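Local coordinates for protein acyl-CoA dehydrogenase (Mycobacterium thermoresistibile, PDB 3PFD) that probably uses bound FAD to oxidise saturated acyl-CoA thioesters to their 2,3-dehydroacyl-CoA products in fatty acid metabolism, at residues C[29-41]-C[53-65]. Sequence-based numbering, arbitrary orientation.
Sequences AIRALAEKEIAPY and EEALAALNSSGFS
I38 and A55 mark the tight end of this antiparallel helix pair: CG1 of I38 lies 3.7 Å from CB of A55, and the small methyl lets the CA atoms of I38 and A55 come within 5.0 Å. Axes 8.5 Å apart run at 158° to each other, as in a helical hairpin. One methyl of L59, CD2, gathers the apolar row, meeting CD1 of I30, CD2 of L33 and CD1 of I38; leucine and isoleucine suit this place because their methyl branches fill the interface without polar groups. A chi1 of -174° sends CG1 of I30 away from the backbone N, and the turn at chi2 brings CD1 over one face of the F64 ring, toward its rim, a CH-pi contact 4.2 Å from the centroid. F64 follows the Schellman turn at G63, where the positive phi suits a residue lacking a side chain. S62 OG hydrogen-bonds back to A58 O. Toward solvent the packing thins to E37 CB against A58 CB. At the same end as I38 and A55, on the outer side, the E54 chain bends at chi2 (93°) and lays its carboxylate nearly parallel to the Y41 ring, with CG 3.7 Å from the ring centroid; R50 forms a salt bridge with OE1. Within the all-helical N-terminal domain of the acyl-CoA dehydrogenase fold, helix 80-91 covers I30, I38 and F64, while helix 95-114 packs on I38, A55 and L59.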
loop_
_atom_site.group_PDB
_atom_site.type_symbol
_atom_site.label_atom_id
_atom_site.label_comp_id
_atom_site.label_asym_id
_atom_site.label_seq_id
_atom_site.Cartn_x
_atom_site.Cartn_y
_atom_site.Cartn_z
ATOM N N ALA C 29 35.940 -2.504 -1.028
ATOM C CA ALA C 29 36.637 -3.059 -2.189
ATOM C C ALA C 29 35.712 -3.368 -3.366
ATOM O O ALA C 29 36.028 -3.014 -4.498
ATOM C CB ALA C 29 37.420 -4.304 -1.799
ATOM N N ILE C 30 34.582 -4.040 -3.114
ATOM C CA ILE C 30 33.647 -4.331 -4.210
ATOM C C ILE C 30 32.960 -3.094 -4.756
ATOM O O ILE C 30 32.784 -2.993 -5.956
ATOM C CB ILE C 30 32.610 -5.461 -3.918
ATOM C CG1 ILE C 30 31.802 -5.778 -5.181
ATOM C CG2 ILE C 30 31.706 -5.113 -2.766
ATOM C CD1 ILE C 30 32.653 -6.250 -6.374
ATOM N N ARG C 31 32.601 -2.147 -3.886
ATOM C CA ARG C 31 32.044 -0.870 -4.349
ATOM C C ARG C 31 33.003 -0.114 -5.255
ATOM O O ARG C 31 32.576 0.481 -6.238
ATOM C CB ARG C 31 31.647 0.054 -3.192
ATOM C CG ARG C 31 30.990 1.357 -3.696
ATOM C CD ARG C 31 30.328 2.153 -2.619
ATOM N NE ARG C 31 29.015 1.575 -2.309
ATOM C CZ ARG C 31 28.063 2.178 -1.597
ATOM N NH1 ARG C 31 28.258 3.402 -1.096
ATOM N NH2 ARG C 31 26.914 1.554 -1.388
ATOM N N ALA C 32 34.289 -0.095 -4.902
ATOM C CA ALA C 32 35.285 0.637 -5.706
ATOM C C ALA C 32 35.412 0.006 -7.086
ATOM O O ALA C 32 35.379 0.698 -8.094
ATOM C CB ALA C 32 36.640 0.699 -5.001
ATOM N N LEU C 33 35.504 -1.318 -7.131
ATOM C CA LEU C 33 35.540 -2.024 -8.402
ATOM C C LEU C 33 34.263 -1.788 -9.211
ATOM O O LEU C 33 34.333 -1.502 -10.403
ATOM C CB LEU C 33 35.749 -3.518 -8.177
ATOM C CG LEU C 33 36.028 -4.286 -9.466
ATOM C CD1 LEU C 33 37.067 -5.315 -9.169
ATOM C CD2 LEU C 33 34.777 -4.923 -10.069
ATOM N N ALA C 34 33.101 -1.903 -8.567
ATOM C CA ALA C 34 31.861 -1.682 -9.284
ATOM C C ALA C 34 31.782 -0.262 -9.843
ATOM O O ALA C 34 31.464 -0.082 -11.014
ATOM C CB ALA C 34 30.666 -2.010 -8.433
ATOM N N GLU C 35 32.103 0.743 -9.033
ATOM C CA GLU C 35 31.966 2.133 -9.476
ATOM C C GLU C 35 32.994 2.506 -10.559
ATOM O O GLU C 35 32.690 3.258 -11.482
ATOM C CB GLU C 35 32.001 3.102 -8.288
ATOM C CG GLU C 35 30.611 3.263 -7.629
ATOM C CD GLU C 35 30.616 4.126 -6.385
ATOM O OE1 GLU C 35 31.700 4.584 -5.970
ATOM O OE2 GLU C 35 29.527 4.350 -5.804
ATOM N N LYS C 36 34.196 1.953 -10.450
ATOM C CA LYS C 36 35.277 2.264 -11.375
ATOM C C LYS C 36 35.197 1.430 -12.654
ATOM O O LYS C 36 35.308 1.974 -13.746
ATOM C CB LYS C 36 36.656 2.076 -10.707
ATOM C CG LYS C 36 36.978 3.065 -9.578
ATOM C CD LYS C 36 38.270 2.643 -8.833
ATOM C CE LYS C 36 38.705 3.654 -7.764
ATOM N NZ LYS C 36 39.760 3.095 -6.864
ATOM N N GLU C 37 35.004 0.121 -12.506
ATOM C CA GLU C 37 35.158 -0.832 -13.618
ATOM C C GLU C 37 33.854 -1.343 -14.240
ATOM O O GLU C 37 33.867 -1.875 -15.358
ATOM C CB GLU C 37 35.997 -2.041 -13.182
ATOM C CG GLU C 37 37.372 -1.716 -12.590
ATOM C CD GLU C 37 38.379 -1.152 -13.602
ATOM O OE1 GLU C 37 38.173 -1.287 -14.840
ATOM O OE2 GLU C 37 39.396 -0.573 -13.141
ATOM N N ILE C 38 32.733 -1.197 -13.537
ATOM C CA ILE C 38 31.470 -1.752 -14.025
ATOM C C ILE C 38 30.447 -0.662 -14.419
ATOM O O ILE C 38 29.848 -0.735 -15.490
ATOM C CB ILE C 38 30.844 -2.710 -12.967
ATOM C CG1 ILE C 38 31.803 -3.883 -12.665
ATOM C CG2 ILE C 38 29.458 -3.227 -13.420
ATOM C CD1 ILE C 38 31.298 -4.778 -11.508
ATOM N N ALA C 39 30.235 0.314 -13.536
ATOM C CA ALA C 39 29.289 1.411 -13.766
ATOM C C ALA C 39 29.415 2.153 -15.108
ATOM O O ALA C 39 28.377 2.508 -15.682
ATOM C CB ALA C 39 29.290 2.444 -12.573
ATOM N N PRO C 40 30.657 2.428 -15.595
ATOM C CA PRO C 40 30.709 3.179 -16.876
ATOM C C PRO C 40 30.078 2.465 -18.086
ATOM O O PRO C 40 29.675 3.131 -19.039
ATOM C CB PRO C 40 32.221 3.431 -17.095
ATOM C CG PRO C 40 32.826 3.398 -15.681
ATOM C CD PRO C 40 31.995 2.319 -14.967
ATOM N N TYR C 41 29.964 1.136 -18.029
ATOM C CA TYR C 41 29.430 0.341 -19.153
ATOM C C TYR C 41 27.967 -0.088 -19.007
ATOM O O TYR C 41 27.346 -0.532 -19.970
ATOM C CB TYR C 41 30.335 -0.873 -19.415
ATOM C CG TYR C 41 31.788 -0.465 -19.468
ATOM C CD1 TYR C 41 32.325 0.087 -20.631
ATOM C CD2 TYR C 41 32.607 -0.570 -18.338
ATOM C CE1 TYR C 41 33.661 0.497 -20.690
ATOM C CE2 TYR C 41 33.945 -0.151 -18.374
ATOM C CZ TYR C 41 34.468 0.376 -19.556
ATOM O OH TYR C 41 35.792 0.782 -19.611
ATOM N N GLU C 53 30.830 -7.633 -20.648
ATOM C CA GLU C 53 32.192 -8.210 -20.739
ATOM C C GLU C 53 33.208 -7.523 -19.864
ATOM O O GLU C 53 34.068 -8.168 -19.281
ATOM C CB GLU C 53 32.731 -8.186 -22.180
ATOM C CG GLU C 53 32.825 -9.543 -22.866
ATOM C CD GLU C 53 33.670 -10.576 -22.117
ATOM O OE1 GLU C 53 34.888 -10.368 -21.906
ATOM O OE2 GLU C 53 33.110 -11.630 -21.767
ATOM N N GLU C 54 33.136 -6.198 -19.824
ATOM C CA GLU C 54 34.021 -5.410 -18.963
ATOM C C GLU C 54 33.846 -5.741 -17.472
ATOM O O GLU C 54 34.838 -5.924 -16.751
ATOM C CB GLU C 54 33.794 -3.922 -19.193
ATOM C CG GLU C 54 33.997 -3.468 -20.618
ATOM C CD GLU C 54 32.717 -3.465 -21.440
ATOM O OE1 GLU C 54 31.687 -4.034 -21.014
ATOM O OE2 GLU C 54 32.745 -2.907 -22.551
ATOM N N ALA C 55 32.594 -5.843 -17.013
ATOM C CA ALA C 55 32.356 -6.347 -15.673
ATOM C C ALA C 55 32.966 -7.755 -15.446
ATOM O O ALA C 55 33.597 -7.970 -14.435
ATOM C CB ALA C 55 30.874 -6.333 -15.325
ATOM N N LEU C 56 32.779 -8.688 -16.382
ATOM C CA LEU C 56 33.301 -10.045 -16.238
ATOM C C LEU C 56 34.831 -10.068 -16.059
ATOM O O LEU C 56 35.338 -10.725 -15.146
ATOM C CB LEU C 56 32.893 -10.927 -17.423
ATOM C CG LEU C 56 33.358 -12.401 -17.372
ATOM C CD1 LEU C 56 32.701 -13.221 -16.223
ATOM C CD2 LEU C 56 33.152 -13.100 -18.720
ATOM N N ALA C 57 35.548 -9.340 -16.919
ATOM C CA ALA C 57 37.003 -9.240 -16.819
ATOM C C ALA C 57 37.460 -8.702 -15.456
ATOM O O ALA C 57 38.368 -9.258 -14.841
ATOM C CB ALA C 57 37.581 -8.396 -17.971
ATOM N N ALA C 58 36.796 -7.651 -14.978
ATOM C CA ALA C 58 37.144 -7.028 -13.707
ATOM C C ALA C 58 36.829 -7.955 -12.529
ATOM O O ALA C 58 37.636 -8.100 -11.609
ATOM C CB ALA C 58 36.416 -5.704 -13.566
ATOM N N LEU C 59 35.664 -8.595 -12.575
ATOM C CA LEU C 59 35.262 -9.505 -11.508
ATOM C C LEU C 59 36.189 -10.725 -11.462
ATOM O O LEU C 59 36.670 -11.075 -10.391
ATOM C CB LEU C 59 33.769 -9.888 -11.618
ATOM C CG LEU C 59 32.731 -8.769 -11.354
ATOM C CD1 LEU C 59 31.324 -9.153 -11.842
ATOM C CD2 LEU C 59 32.657 -8.331 -9.876
ATOM N N ASN C 60 36.457 -11.332 -12.627
ATOM C CA ASN C 60 37.329 -12.503 -12.755
ATOM C C ASN C 60 38.749 -12.226 -12.257
ATOM O O ASN C 60 39.321 -13.031 -11.507
ATOM C CB ASN C 60 37.409 -12.988 -14.226
ATOM C CG ASN C 60 36.201 -13.814 -14.661
ATOM O OD1 ASN C 60 35.429 -14.323 -13.842
ATOM N ND2 ASN C 60 36.042 -13.958 -15.968
ATOM N N SER C 61 39.321 -11.099 -12.678
ATOM C CA SER C 61 40.715 -10.806 -12.352
ATOM C C SER C 61 40.931 -10.267 -10.929
ATOM O O SER C 61 42.009 -10.419 -10.373
ATOM C CB SER C 61 41.367 -9.914 -13.416
ATOM O OG SER C 61 40.929 -8.572 -13.320
ATOM N N SER C 62 39.918 -9.656 -10.324
ATOM C CA SER C 62 40.037 -9.287 -8.921
ATOM C C SER C 62 39.495 -10.395 -7.992
ATOM O O SER C 62 39.449 -10.214 -6.777
ATOM C CB SER C 62 39.337 -7.970 -8.651
ATOM O OG SER C 62 37.930 -8.169 -8.720
ATOM N N GLY C 63 39.093 -11.530 -8.574
ATOM C CA GLY C 63 38.600 -12.678 -7.812
ATOM C C GLY C 63 37.262 -12.468 -7.117
ATOM O O GLY C 63 37.023 -13.048 -6.078
ATOM N N PHE C 64 36.397 -11.639 -7.697
ATOM C CA PHE C 64 35.070 -11.368 -7.131
ATOM C C PHE C 64 33.915 -12.121 -7.794
ATOM O O PHE C 64 32.756 -11.918 -7.431
ATOM C CB PHE C 64 34.776 -9.860 -7.113
ATOM C CG PHE C 64 35.311 -9.161 -5.901
ATOM C CD1 PHE C 64 34.790 -9.431 -4.636
ATOM C CD2 PHE C 64 36.343 -8.236 -6.010
ATOM C CE1 PHE C 64 35.293 -8.796 -3.510
ATOM C CE2 PHE C 64 36.838 -7.591 -4.887
ATOM C CZ PHE C 64 36.313 -7.877 -3.631
ATOM N N SER C 65 34.221 -13.028 -8.716
ATOM C CA SER C 65 33.171 -13.590 -9.562
ATOM C C SER C 65 32.435 -14.795 -8.984
ATOM O O SER C 65 31.325 -15.111 -9.428
ATOM C CB SER C 65 33.720 -13.923 -10.942
ATOM O OG SER C 65 34.512 -15.085 -10.867
#